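Local coordinates for protein endonuclease V (Homo sapiens, PDB 6OZE) that cleaves RNA at inosine-containing sites, acting as a metal-ion-dependent endoribonuclease of the RNase H clan, at residues A[7-12]-A[79-84]; A[14-19]-A[135-140]; A[26-31]-A[213-218]; A[32-37]-A[62-67]; A[153-158]-A[183-188]. The protein carries 4 engineered substitutions. All blocks are in the same frame, centred on the assembly; numbering follows the deposited sequence. Where two conformers were deposited one is given.

Contact 1 of 5, residues A[7-12]-A[79-84]; sequences SLWKRE and LTAPYV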
# COMPACT_ATOMS: atom_id res chain seq x y z
N SER A 7 3.31 -19.83 -14.05
CA SER A 7 2.34 -19.66 -15.13
C SER A 7 0.94 -19.45 -14.58
O SER A 7 0.21 -18.55 -15.03
CB SER A 7 2.38 -20.88 -16.06
OG SER A 7 1.33 -20.82 -17.01
N LEU A 8 0.53 -20.26 -13.60
CA LEU A 8 -0.80 -20.11 -13.02
C LEU A 8 -0.92 -18.85 -12.18
O LEU A 8 -1.99 -18.23 -12.14
CB LEU A 8 -1.17 -21.36 -12.22
CG LEU A 8 -1.39 -22.59 -13.11
CD1 LEU A 8 -1.68 -23.80 -12.26
CD2 LEU A 8 -2.52 -22.34 -14.09
N TRP A 9 0.15 -18.45 -11.48
CA TRP A 9 0.14 -17.17 -10.77
C TRP A 9 -0.04 -16.01 -11.75
O TRP A 9 -0.82 -15.08 -11.49
CB TRP A 9 1.45 -17.00 -10.00
CG TRP A 9 1.44 -17.55 -8.62
CD1 TRP A 9 0.39 -18.12 -7.96
CD2 TRP A 9 2.55 -17.57 -7.71
NE1 TRP A 9 0.78 -18.49 -6.70
CE2 TRP A 9 2.09 -18.16 -6.52
CE3 TRP A 9 3.87 -17.12 -7.78
CZ2 TRP A 9 2.92 -18.34 -5.41
CZ3 TRP A 9 4.69 -17.30 -6.68
CH2 TRP A 9 4.22 -17.90 -5.52
N LYS A 10 0.70 -16.03 -12.86
CA LYS A 10 0.54 -15.00 -13.88
C LYS A 10 -0.89 -14.95 -14.38
O LYS A 10 -1.47 -13.86 -14.56
CB LYS A 10 1.49 -15.26 -15.04
CG LYS A 10 2.93 -14.90 -14.77
CD LYS A 10 3.80 -15.29 -15.96
CE LYS A 10 5.28 -15.19 -15.64
NZ LYS A 10 6.10 -15.68 -16.78
N ARG A 11 -1.49 -16.11 -14.62
CA ARG A 11 -2.86 -16.15 -15.11
C ARG A 11 -3.83 -15.60 -14.07
O ARG A 11 -4.81 -14.93 -14.42
CB ARG A 11 -3.21 -17.58 -15.50
CG ARG A 11 -4.33 -17.67 -16.49
CD ARG A 11 -5.45 -18.51 -15.96
NE ARG A 11 -5.39 -19.87 -16.46
CZ ARG A 11 -6.41 -20.71 -16.41
NH1 ARG A 11 -7.56 -20.33 -15.88
NH2 ARG A 11 -6.28 -21.94 -16.90
N GLU A 12 -3.58 -15.87 -12.79
CA GLU A 12 -4.45 -15.34 -11.74
C GLU A 12 -4.28 -13.83 -11.59
O GLU A 12 -5.26 -13.11 -11.34
CB GLU A 12 -4.18 -16.08 -10.43
CG GLU A 12 -4.95 -15.58 -9.21
CD GLU A 12 -6.45 -15.85 -9.28
OE1 GLU A 12 -6.94 -16.33 -10.32
OE2 GLU A 12 -7.14 -15.56 -8.27
N LEU A 79 4.99 -17.33 5.87
CA LEU A 79 4.83 -17.06 4.44
C LEU A 79 5.48 -18.20 3.68
O LEU A 79 6.67 -18.15 3.34
CB LEU A 79 5.46 -15.72 4.07
CG LEU A 79 5.07 -14.48 4.86
CD1 LEU A 79 5.43 -13.22 4.09
CD2 LEU A 79 3.61 -14.46 5.18
N THR A 80 4.71 -19.25 3.41
CA THR A 80 5.27 -20.46 2.83
C THR A 80 5.25 -20.47 1.31
O THR A 80 5.91 -21.32 0.71
CB THR A 80 4.55 -21.68 3.41
OG1 THR A 80 3.14 -21.52 3.26
CG2 THR A 80 4.89 -21.85 4.88
N ALA A 81 4.52 -19.56 0.67
CA ALA A 81 4.58 -19.46 -0.78
C ALA A 81 5.98 -19.02 -1.21
O ALA A 81 6.62 -18.22 -0.52
CB ALA A 81 3.54 -18.46 -1.29
N PRO A 82 6.49 -19.53 -2.32
CA PRO A 82 7.83 -19.13 -2.77
C PRO A 82 7.90 -17.65 -3.10
O PRO A 82 6.91 -17.02 -3.49
CB PRO A 82 8.07 -20.00 -4.01
CG PRO A 82 6.71 -20.50 -4.41
CD PRO A 82 5.92 -20.60 -3.15
N TYR A 83 9.09 -17.09 -2.92
CA TYR A 83 9.34 -15.68 -3.19
C TYR A 83 9.85 -15.55 -4.62
O TYR A 83 10.90 -16.10 -4.96
CB TYR A 83 10.38 -15.16 -2.19
CG TYR A 83 10.78 -13.71 -2.37
CD1 TYR A 83 10.30 -12.72 -1.52
CD2 TYR A 83 11.66 -13.33 -3.38
CE1 TYR A 83 10.68 -11.40 -1.68
CE2 TYR A 83 12.04 -12.01 -3.55
CZ TYR A 83 11.54 -11.05 -2.70
OH TYR A 83 11.92 -9.74 -2.87
N VAL A 84 9.10 -14.84 -5.45
CA VAL A 84 9.49 -14.56 -6.83
C VAL A 84 9.17 -13.10 -7.11
O VAL A 84 8.05 -12.66 -6.87
CB VAL A 84 8.74 -15.45 -7.84
CG1 VAL A 84 9.23 -15.17 -9.26
CG2 VAL A 84 8.92 -16.92 -7.49
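Trp-9 points its indole at the loop 79-84 and meets Ala-81, Pro-82 and Val-84 with the outer rim of its six-membered ring. All three partners lie near the ring plane, so this is an edge contact and neither a stack nor a CH-pi arrangement over a face. CH2 makes the closest approach, 3.5 Å from the backbone atom Pro-82 O. The same CH2 is 3.8 Å from Pro-82 CG, where the indole and the pyrrolidine ring cross obliquely. On one flank, CZ2 lies 4.2 Å from Ala-81 CB; on the other, CZ3 lies 4.3 Å from Val-84 CG2. Three consecutive carbons of the rim are thus spread over three residues of an extended piece of chain.

The torsions explain the reach. With chi1 at -89° and chi2 at -3°, the indole extends outward from the helix, its benzo end leading, and bridges backbones whose nearest CA atoms, those of Trp-9 and Val-84, are still 10.5 Å apart. No hydrogen bond crosses the contact, which buries only 136 Å² in total and lies at the protein surface.

Other elements hold both partners in place. The Trp-9 ring also stacks with Phe-90 of helix 89-106. Ala-81 O accepts a hydrogen bond from Arg-91 NH1 of that same helix, and the side chains of Pro-82 and Val-84 touch Pro-1. Helix 3-17 is thereby joined to the connection that leads from strand 69-78, at one edge of the sheet, into helix 89-106.

Contact 2 of 5, residues A[14-19]-A[135-140]; sequences ARLKAH and GVLTDL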
# COMPACT_ATOMS: atom_id res chain seq x y z
N ALA A 14 -3.62 -11.87 -14.07
CA ALA A 14 -4.37 -11.35 -15.21
C ALA A 14 -5.87 -11.40 -14.95
O ALA A 14 -6.60 -10.45 -15.26
CB ALA A 14 -4.02 -12.12 -16.48
N ARG A 15 -6.35 -12.50 -14.35
CA ARG A 15 -7.78 -12.60 -14.04
C ARG A 15 -8.22 -11.48 -13.13
O ARG A 15 -9.26 -10.84 -13.35
CB ARG A 15 -8.07 -13.95 -13.36
CG ARG A 15 -9.55 -14.16 -13.03
CD ARG A 15 -9.82 -15.53 -12.37
NE ARG A 15 -9.47 -15.53 -10.94
CZ ARG A 15 -10.36 -15.45 -9.95
NH1 ARG A 15 -11.66 -15.32 -10.22
NH2 ARG A 15 -9.97 -15.51 -8.68
N LEU A 16 -7.45 -11.24 -12.07
CA LEU A 16 -7.85 -10.26 -11.07
C LEU A 16 -7.63 -8.83 -11.56
O LEU A 16 -8.42 -7.94 -11.24
CB LEU A 16 -7.08 -10.51 -9.77
CG LEU A 16 -7.38 -11.86 -9.12
CD1 LEU A 16 -6.58 -11.97 -7.84
CD2 LEU A 16 -8.86 -11.98 -8.84
N LYS A 17 -6.57 -8.60 -12.35
CA LYS A 17 -6.29 -7.25 -12.85
C LYS A 17 -7.44 -6.72 -13.69
O LYS A 17 -7.65 -5.50 -13.75
CB LYS A 17 -5.00 -7.26 -13.67
CG LYS A 17 -4.56 -5.89 -14.21
CD LYS A 17 -3.30 -6.03 -15.04
CE LYS A 17 -2.78 -4.68 -15.51
NZ LYS A 17 -1.53 -4.82 -16.31
N ALA A 18 -8.17 -7.61 -14.36
CA ALA A 18 -9.31 -7.18 -15.17
C ALA A 18 -10.42 -6.58 -14.32
O ALA A 18 -11.30 -5.91 -14.87
CB ALA A 18 -9.84 -8.36 -15.99
N HIS A 19 -10.38 -6.78 -13.00
CA HIS A 19 -11.37 -6.23 -12.08
C HIS A 19 -10.93 -4.95 -11.40
O HIS A 19 -11.71 -4.38 -10.64
CB HIS A 19 -11.76 -7.26 -11.02
CG HIS A 19 -12.53 -8.42 -11.57
ND1 HIS A 19 -11.92 -9.54 -12.09
CD2 HIS A 19 -13.86 -8.62 -11.70
CE1 HIS A 19 -12.84 -10.39 -12.50
NE2 HIS A 19 -14.03 -9.86 -12.28
N GLY A 135 -6.77 -4.91 -2.95
CA GLY A 135 -7.96 -4.11 -3.21
C GLY A 135 -9.05 -4.86 -3.94
O GLY A 135 -10.23 -4.78 -3.59
N VAL A 136 -8.69 -5.60 -5.00
CA VAL A 136 -9.70 -6.31 -5.77
C VAL A 136 -10.37 -7.39 -4.92
O VAL A 136 -11.58 -7.61 -5.00
CB VAL A 136 -9.08 -6.89 -7.06
CG1 VAL A 136 -9.97 -7.96 -7.67
CG2 VAL A 136 -8.83 -5.78 -8.08
N LEU A 137 -9.57 -8.09 -4.10
CA LEU A 137 -10.12 -9.20 -3.32
C LEU A 137 -10.95 -8.72 -2.13
O LEU A 137 -11.95 -9.35 -1.80
CB LEU A 137 -8.99 -10.13 -2.88
CG LEU A 137 -8.39 -10.99 -4.00
CD1 LEU A 137 -7.21 -11.78 -3.46
CD2 LEU A 137 -9.42 -11.94 -4.60
N THR A 138 -10.57 -7.61 -1.49
CA THR A 138 -11.41 -7.03 -0.45
C THR A 138 -12.53 -6.16 -1.00
O THR A 138 -13.48 -5.86 -0.27
CB THR A 138 -10.58 -6.15 0.50
OG1 THR A 138 -10.00 -5.07 -0.24
CG2 THR A 138 -9.48 -6.96 1.18
N ASP A 139 -12.45 -5.78 -2.29
CA ASP A 139 -13.32 -4.77 -2.89
C ASP A 139 -13.35 -3.48 -2.07
O ASP A 139 -14.40 -2.90 -1.82
CB ASP A 139 -14.72 -5.28 -3.17
CG ASP A 139 -15.42 -4.48 -4.25
OD1 ASP A 139 -14.73 -3.91 -5.12
OD2 ASP A 139 -16.67 -4.42 -4.22
N LEU A 140 -12.18 -3.06 -1.62
CA LEU A 140 -12.05 -1.80 -0.90
C LEU A 140 -11.17 -0.86 -1.70
O LEU A 140 -10.22 -1.30 -2.36
CB LEU A 140 -11.41 -2.01 0.47
CG LEU A 140 -12.23 -2.69 1.57
CD1 LEU A 140 -11.35 -2.92 2.79
CD2 LEU A 140 -13.45 -1.84 1.92
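The C-terminal ends of two helices, 3-17 and 130-138, meet here through Leu-16 and His-19 on one side and Val-136 and Leu-137 on the other. Val-136 was modelled in two conformers, and its branch distances hold for the one described. Its chi1 of 163° puts CG1 anti to the backbone N and CG2 beside it, so both methyls close on Leu-16 O at the end of the first helix, CG2 at 3.8 Å, with CG1 also meeting His-19 CB at 3.9 Å. Leu-16 CD2 sits against both partners, 4.3 Å from Val-136 CG1 and equally far from Leu-137 CD2.

That same CD2 lies 3.6 Å above one face of the Arg-15 guanidinium, displaced toward its rim; the guanidinium also forms a salt bridge with Glu-12. Of the His-19 side chain, CB alone meets Val-136, for the imidazole turns back over its own helix. There ND1 donates to Arg-15 O at 3.2 Å with an angle of 143° at the hydrogen, and the carbonyl oxygen lies at the ring edge. This bond would fix the rotation of the imidazole.

Leu-137 packs further on Val-93 and Leu-97 of helix 89-106, extending the apolar layer. Beyond it, helix 130-138 ends in a Schellman motif: Asp-139, with phi 51°, is the C-prime residue, Leu-140 N bonds Gly-135 O at 3.3 Å, and Asp-139 N bonds Val-136 O weakly. The arrangement is apolar helix-helix packing close to a Schellman helix terminus.

Contact 3 of 5, residues A[26-31]-A[213-218]; sequences EAWQRD and VRLTSA. Engineered in segment 213-218: Ser-217 (natural residue Cys), Ala-218 (natural residue Cys).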
# COMPACT_ATOMS: atom_id res chain seq x y z
N GLU A 26 -16.41 6.69 -4.75
CA GLU A 26 -17.12 7.17 -3.57
C GLU A 26 -17.15 8.69 -3.57
O GLU A 26 -16.19 9.33 -4.00
CB GLU A 26 -16.42 6.70 -2.30
CG GLU A 26 -16.04 5.23 -2.32
CD GLU A 26 -17.23 4.32 -2.58
OE1 GLU A 26 -18.29 4.54 -1.96
OE2 GLU A 26 -17.11 3.41 -3.42
N ALA A 27 -18.26 9.25 -3.08
CA ALA A 27 -18.39 10.71 -3.03
C ALA A 27 -17.26 11.34 -2.23
O ALA A 27 -16.78 12.43 -2.59
CB ALA A 27 -19.74 11.09 -2.43
N TRP A 28 -16.81 10.69 -1.15
CA TRP A 28 -15.79 11.31 -0.31
C TRP A 28 -14.48 11.51 -1.07
O TRP A 28 -13.72 12.42 -0.75
CB TRP A 28 -15.57 10.54 0.99
CG TRP A 28 -15.02 9.14 0.85
CD1 TRP A 28 -15.75 7.98 0.91
CD2 TRP A 28 -13.65 8.75 0.66
NE1 TRP A 28 -14.91 6.89 0.76
CE2 TRP A 28 -13.62 7.33 0.60
CE3 TRP A 28 -12.45 9.45 0.52
CZ2 TRP A 28 -12.44 6.61 0.40
CZ3 TRP A 28 -11.27 8.74 0.33
CH2 TRP A 28 -11.28 7.32 0.28
N GLN A 29 -14.22 10.68 -2.07
CA GLN A 29 -12.97 10.78 -2.82
C GLN A 29 -12.94 12.00 -3.72
O GLN A 29 -11.85 12.44 -4.12
CB GLN A 29 -12.76 9.52 -3.65
CG GLN A 29 -12.61 8.26 -2.82
CD GLN A 29 -12.67 7.02 -3.68
OE1 GLN A 29 -13.54 6.90 -4.54
NE2 GLN A 29 -11.73 6.09 -3.47
N ARG A 30 -14.10 12.54 -4.07
CA ARG A 30 -14.22 13.65 -4.99
C ARG A 30 -14.39 14.98 -4.27
O ARG A 30 -14.69 15.99 -4.91
CB ARG A 30 -15.37 13.42 -5.98
CG ARG A 30 -15.23 12.11 -6.77
CD ARG A 30 -16.36 11.91 -7.77
NE ARG A 30 -17.60 11.48 -7.13
CZ ARG A 30 -18.02 10.21 -7.08
NH1 ARG A 30 -17.30 9.25 -7.64
NH2 ARG A 30 -19.16 9.91 -6.48
N ASP A 31 -14.21 15.00 -2.96
CA ASP A 31 -14.29 16.23 -2.18
C ASP A 31 -12.89 16.69 -1.79
O ASP A 31 -12.06 15.87 -1.40
CB ASP A 31 -15.08 15.98 -0.90
CG ASP A 31 -15.31 17.25 -0.11
OD1 ASP A 31 -16.23 18.01 -0.46
OD2 ASP A 31 -14.54 17.49 0.85
N VAL A 213 -3.04 10.43 -4.17
CA VAL A 213 -1.90 11.23 -3.75
C VAL A 213 -2.33 12.26 -2.71
O VAL A 213 -1.63 12.49 -1.72
CB VAL A 213 -1.22 11.86 -4.97
CG1 VAL A 213 -0.17 12.89 -4.55
CG2 VAL A 213 -0.59 10.78 -5.81
N ARG A 214 -3.48 12.89 -2.94
CA ARG A 214 -3.98 13.87 -1.97
C ARG A 214 -4.31 13.21 -0.64
O ARG A 214 -4.03 13.79 0.42
CB ARG A 214 -5.19 14.59 -2.54
CG ARG A 214 -4.85 15.42 -3.77
CD ARG A 214 -5.88 16.51 -4.00
NE ARG A 214 -7.25 16.02 -3.87
CZ ARG A 214 -8.02 16.23 -2.81
NH1 ARG A 214 -9.26 15.74 -2.79
NH2 ARG A 214 -7.56 16.93 -1.78
N LEU A 215 -4.91 12.03 -0.66
CA LEU A 215 -5.22 11.34 0.58
C LEU A 215 -3.94 10.98 1.33
O LEU A 215 -3.86 11.13 2.56
CB LEU A 215 -6.00 10.04 0.30
CG LEU A 215 -6.29 9.18 1.53
CD1 LEU A 215 -7.13 9.96 2.53
CD2 LEU A 215 -6.99 7.89 1.10
N THR A 216 -2.93 10.49 0.61
CA THR A 216 -1.67 10.15 1.27
C THR A 216 -1.06 11.38 1.94
O THR A 216 -0.58 11.31 3.07
CB THR A 216 -0.71 9.55 0.25
OG1 THR A 216 -1.33 8.39 -0.33
CG2 THR A 216 0.58 9.10 0.93
N SER A 217 -1.08 12.52 1.24
CA SER A 217 -0.60 13.75 1.87
C SER A 217 -1.40 14.09 3.12
O SER A 217 -0.83 14.45 4.16
CB SER A 217 -0.64 14.92 0.87
OG SER A 217 0.12 16.01 1.35
N ALA A 218 -2.73 13.96 3.04
CA ALA A 218 -3.58 14.31 4.17
C ALA A 218 -3.33 13.40 5.37
O ALA A 218 -3.54 13.82 6.52
CB ALA A 218 -5.05 14.23 3.75
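Arg-214 and Leu-215 of helix 209-218 are the residues that touch the short 3-10 turn 27-30 and the Asp-31 that follows it, within the RNase H-like fold of this enzyme. Taken in order, Arg-214 comes first. Its chain bends at chi3 (-45°) and brings NH1 to Asp-31 O, 3.1 Å away, with an N-H...O angle of 140°. The oxygen lies at the edge of the guanidinium, near its plane, whereas NH1 stands above the carbonyl plane of Asp-31, 44° out of it. Since Arg-214 has two deposited conformers, this bond belongs to the one described. NH2 of the same group bonds Pro-32 O, so two successive carbonyls receive the guanidinium. The Asp-31 carboxylate turns elsewhere, its OD2 accepting from the backbone N of Ala-33 and of Ser-35.

Leu-215 follows with an apolar touch: CD2 meets the edge of the Trp-28 indole at CH2, 4.4 Å away. Further along, the engineered Ser-217 and Ala-218 continue the helix, their N atoms bonding Val-213 O and Arg-214 O.

Within the 3-10 turn, Gln-29 OE1 is gripped by two backbone donors, Thr-25 N and Glu-26 N, the latter at 2.9 Å, while NE2 donates to Arg-206 O. These bonds probably help to fix the glutamine, whose CG sits 3.3 Å above the plane of the Trp-28 ring, offset toward its rim.

Contact 4 of 5, residues A[32-37]-A[62-67]; sequences PAFSGL and LSFPEL. With NA (sodium ion), chain G.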
# COMPACT_ATOMS: atom_id res chain seq x y z
N PRO A 32 -12.61 17.99 -1.89
CA PRO A 32 -11.25 18.47 -1.61
C PRO A 32 -10.73 18.12 -0.22
O PRO A 32 -9.55 17.77 -0.08
CB PRO A 32 -11.36 19.98 -1.83
CG PRO A 32 -12.48 20.13 -2.82
CD PRO A 32 -13.46 19.04 -2.48
N ALA A 33 -11.59 18.14 0.79
CA ALA A 33 -11.18 17.78 2.14
C ALA A 33 -11.60 16.37 2.54
O ALA A 33 -11.47 16.00 3.71
CB ALA A 33 -11.71 18.79 3.15
N PHE A 34 -12.05 15.57 1.57
CA PHE A 34 -12.48 14.20 1.83
C PHE A 34 -13.63 14.16 2.84
O PHE A 34 -13.68 13.28 3.71
CB PHE A 34 -11.33 13.28 2.24
CG PHE A 34 -10.24 13.19 1.22
CD1 PHE A 34 -10.48 12.58 -0.00
CD2 PHE A 34 -8.99 13.74 1.47
CE1 PHE A 34 -9.48 12.49 -0.95
CE2 PHE A 34 -7.98 13.66 0.51
CZ PHE A 34 -8.23 13.04 -0.70
N SER A 35 -14.54 15.12 2.71
CA SER A 35 -15.75 15.10 3.52
C SER A 35 -16.46 13.77 3.33
O SER A 35 -16.68 13.33 2.19
CB SER A 35 -16.67 16.24 3.10
OG SER A 35 -17.88 16.20 3.83
N GLY A 36 -16.81 13.14 4.43
CA GLY A 36 -17.43 11.84 4.41
C GLY A 36 -16.47 10.70 4.69
O GLY A 36 -16.92 9.58 4.97
N LEU A 37 -15.16 10.95 4.62
CA LEU A 37 -14.18 9.94 5.00
C LEU A 37 -14.00 9.97 6.51
O LEU A 37 -13.63 11.00 7.08
CB LEU A 37 -12.84 10.22 4.30
CG LEU A 37 -11.72 9.26 4.66
CD1 LEU A 37 -12.07 7.80 4.28
CD2 LEU A 37 -10.43 9.70 3.97
N LEU A 62 -7.53 4.01 11.49
CA LEU A 62 -7.41 5.31 12.12
C LEU A 62 -8.62 6.17 11.78
O LEU A 62 -9.19 6.08 10.69
CB LEU A 62 -6.14 6.05 11.65
CG LEU A 62 -4.79 5.65 12.23
CD1 LEU A 62 -4.42 4.20 11.95
CD2 LEU A 62 -3.71 6.59 11.71
N SER A 63 -9.01 7.01 12.72
CA SER A 63 -10.01 8.02 12.42
C SER A 63 -9.44 9.03 11.44
O SER A 63 -8.23 9.22 11.34
CB SER A 63 -10.43 8.71 13.71
OG SER A 63 -9.33 9.31 14.35
N PHE A 64 -10.33 9.67 10.69
CA PHE A 64 -9.91 10.70 9.76
C PHE A 64 -10.83 11.90 9.92
O PHE A 64 -12.05 11.73 9.96
CB PHE A 64 -10.01 10.19 8.31
CG PHE A 64 -9.48 11.18 7.31
CD1 PHE A 64 -10.31 12.14 6.76
CD2 PHE A 64 -8.15 11.16 6.96
CE1 PHE A 64 -9.81 13.07 5.85
CE2 PHE A 64 -7.64 12.10 6.05
CZ PHE A 64 -8.49 13.05 5.50
N PRO A 65 -10.29 13.12 9.98
CA PRO A 65 -8.88 13.49 9.77
C PRO A 65 -7.99 13.47 11.01
O PRO A 65 -6.82 13.86 10.93
CB PRO A 65 -9.00 14.92 9.26
CG PRO A 65 -10.18 15.45 9.97
CD PRO A 65 -11.16 14.31 10.02
N GLU A 66 -8.52 13.02 12.15
CA GLU A 66 -7.76 13.10 13.40
C GLU A 66 -6.55 12.15 13.41
O GLU A 66 -5.59 12.40 14.15
CB GLU A 66 -8.66 12.79 14.59
CG GLU A 66 -9.78 13.80 14.80
CD GLU A 66 -11.05 13.45 14.04
OE1 GLU A 66 -11.05 12.47 13.26
OE2 GLU A 66 -12.06 14.16 14.24
N LEU A 67 -6.61 11.05 12.65
CA LEU A 67 -5.52 10.08 12.57
C LEU A 67 -5.21 9.43 13.92
O LEU A 67 -4.04 9.24 14.28
CB LEU A 67 -4.27 10.67 11.91
CG LEU A 67 -4.49 11.23 10.50
CD1 LEU A 67 -3.20 11.90 10.01
CD2 LEU A 67 -4.93 10.11 9.55
NA NA G . -14.10 12.73 8.47
O HOH W 1 -13.27 14.05 6.50
O HOH W 2 -16.20 13.85 7.02
O HOH W 3 -14.59 14.16 10.56
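Phe-64 packs against Leu-37 and Phe-34, the two end residues of a type II beta turn, beside a sodium site. Its CB lies 3.9 Å from Leu-37 O. Chi1 of -175° sets CG anti to the backbone N and carries the ring beneath the leucine branch, whose CD2 stands 3.7 Å from the ring centroid and only 12° off the normal, a CH-pi contact over the face. The ring atoms CG, CD1 and CE1 all lie under that methyl, CD1 nearest. CD1 additionally approaches Leu-37 O at 3.5 Å, and CE1 meets Phe-34 CB at 3.9 Å. At the tip, CZ comes within 4.1 Å of Phe-34 CD2, at a slant between the two rings. Pro-65 CB lies over the opposite face, toward its rim, and Ala-33 O lies at the edge.

Leu-37 O and Phe-64 O, two acceptors, are drawn together as shared ligands of a sodium ion, whose shell Gln-38 and three waters complete. Two of the waters also tie the metal to the turn: one donates to Phe-34 O, and another accepts from Gly-36 N. The metal thus links the turn to the end of strand 54-63, with sodium 2.3 Å from Leu-37 O and 2.7 Å from Phe-64 O.

Contact 5 of 5, residues A[153-158]-A[183-188]; sequences DGLANN and TVLGMA. Unlike the reference sequence in segment 153-158: Ala-156 (reference Glu).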
# COMPACT_ATOMS: atom_id res chain seq x y z
N ASP A 153 8.46 -0.86 -16.43
CA ASP A 153 7.93 -0.13 -17.59
C ASP A 153 8.79 1.07 -17.95
O ASP A 153 8.30 2.17 -18.20
CB ASP A 153 6.45 0.26 -17.40
CG ASP A 153 5.81 0.77 -18.70
OD1 ASP A 153 6.40 0.57 -19.78
OD2 ASP A 153 4.71 1.37 -18.63
N GLY A 154 10.11 0.86 -17.94
CA GLY A 154 11.03 1.92 -18.30
C GLY A 154 11.26 2.98 -17.25
O GLY A 154 11.99 3.94 -17.52
N LEU A 155 10.66 2.86 -16.07
CA LEU A 155 10.96 3.78 -14.99
C LEU A 155 12.34 3.48 -14.41
O LEU A 155 12.73 2.33 -14.26
CB LEU A 155 9.92 3.65 -13.87
CG LEU A 155 8.59 4.36 -14.05
CD1 LEU A 155 7.66 3.99 -12.91
CD2 LEU A 155 8.79 5.86 -14.09
N ALA A 156 13.08 4.53 -14.08
CA ALA A 156 14.42 4.35 -13.56
C ALA A 156 14.76 5.51 -12.64
O ALA A 156 14.34 6.64 -12.88
CB ALA A 156 15.45 4.25 -14.69
N ASN A 157 15.52 5.21 -11.58
CA ASN A 157 16.04 6.25 -10.70
C ASN A 157 17.31 6.80 -11.36
O ASN A 157 18.44 6.42 -11.03
CB ASN A 157 16.30 5.70 -9.31
CG ASN A 157 16.80 6.76 -8.35
OD1 ASN A 157 16.81 7.95 -8.67
ND2 ASN A 157 17.20 6.34 -7.16
N ASN A 158 17.11 7.71 -12.31
CA ASN A 158 18.18 8.24 -13.12
C ASN A 158 18.37 9.73 -12.82
O ASN A 158 17.79 10.28 -11.88
CB ASN A 158 17.91 7.97 -14.60
CG ASN A 158 16.56 8.49 -15.05
OD1 ASN A 158 15.86 9.19 -14.30
ND2 ASN A 158 16.18 8.17 -16.28
N THR A 183 1.75 5.65 -20.21
CA THR A 183 0.87 5.41 -19.08
C THR A 183 1.53 5.98 -17.84
O THR A 183 2.65 5.60 -17.50
CB THR A 183 0.68 3.91 -18.89
OG1 THR A 183 0.94 3.23 -20.13
CG2 THR A 183 -0.75 3.61 -18.45
N VAL A 184 0.86 6.91 -17.16
CA VAL A 184 1.36 7.35 -15.86
C VAL A 184 1.04 6.27 -14.84
O VAL A 184 -0.12 5.89 -14.66
CB VAL A 184 0.78 8.71 -15.44
CG1 VAL A 184 1.27 9.06 -14.04
CG2 VAL A 184 1.21 9.80 -16.41
N LEU A 185 2.08 5.75 -14.21
CA LEU A 185 1.97 4.59 -13.32
C LEU A 185 1.83 4.99 -11.86
O LEU A 185 1.38 4.16 -11.05
CB LEU A 185 3.23 3.74 -13.48
CG LEU A 185 3.51 3.28 -14.90
CD1 LEU A 185 4.88 2.62 -15.00
CD2 LEU A 185 2.43 2.33 -15.36
N GLY A 186 2.21 6.20 -11.52
CA GLY A 186 2.13 6.64 -10.14
C GLY A 186 2.66 8.05 -10.02
O GLY A 186 2.88 8.74 -11.03
N MET A 187 2.83 8.49 -8.78
CA MET A 187 3.34 9.82 -8.49
C MET A 187 4.39 9.73 -7.39
O MET A 187 4.24 8.94 -6.45
CB MET A 187 2.21 10.73 -7.99
CG MET A 187 1.02 10.81 -8.93
SD MET A 187 1.33 11.98 -10.25
CE MET A 187 1.88 13.31 -9.22
N ALA A 188 5.44 10.53 -7.50
CA ALA A 188 6.36 10.72 -6.39
C ALA A 188 5.80 11.87 -5.57
O ALA A 188 5.45 12.91 -6.12
CB ALA A 188 7.76 11.05 -6.90
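Leu-185 CD1 is the close-packed centre of this contact, with Asp-153 CB and Leu-155 CD1 each 3.7 Å away. The two leucines run alongside each other in opposite senses and meet through a single pair of methyls. Leu-155 has chi1 -81°, which places CG anti to its carbonyl carbon and lets CD1 extend to the strand. Both leucines also touch Leu-123, a third apolar side chain. The Asp-153 carboxylate belongs to the close part too, lying across the leucine branch with OD2 3.8 Å from Leu-185 CD1.

Toward Thr-183 the fit slackens. Asp-153 OD2 stays 4.5 Å from Thr-183 OG1, and no hydrogen bond joins them; OG1 has a weak bond to Ser-181 instead. Asp-153 and Thr-183 are both exposed, and the Asp-153 side chain also touches Ser-181.

In strand 184-189, Leu-185 (phi/psi -96°/-20°) and Gly-186 both bond Leu-177 through the backbone, consistent with a beta bulge at the root of the contacting side chain.

With no hydrogen bond or salt bridge across the segments, the loop before helix 159-167 meets the strand through van der Waals contacts, mostly between carbons, and the fit rests on apolar shape without any directional bond.

Contacts 1 and 2 follow one another along helix 3-17, their centres 16 Å apart, and join it to the 79-84 loop and to helix 130-138. Contacts 3 and 4 form a continuous patch with centres 9 Å apart: Arg-214 NH2 reaches Pro-32 O at 2.7 Å, and Phe-34 packs against both Trp-28 and Leu-215. Contact 4 supplies two ligands of a sodium ion, and the Trp-28 side chain of contact 3 lies about 8 Å from the same ion. Contact 5 reaches contact 3 through Met-187 CG and Val-213 CG2, 3.5 Å apart. Contact 1 lies across the chain's centre from contact 4, about 36 Å between centres.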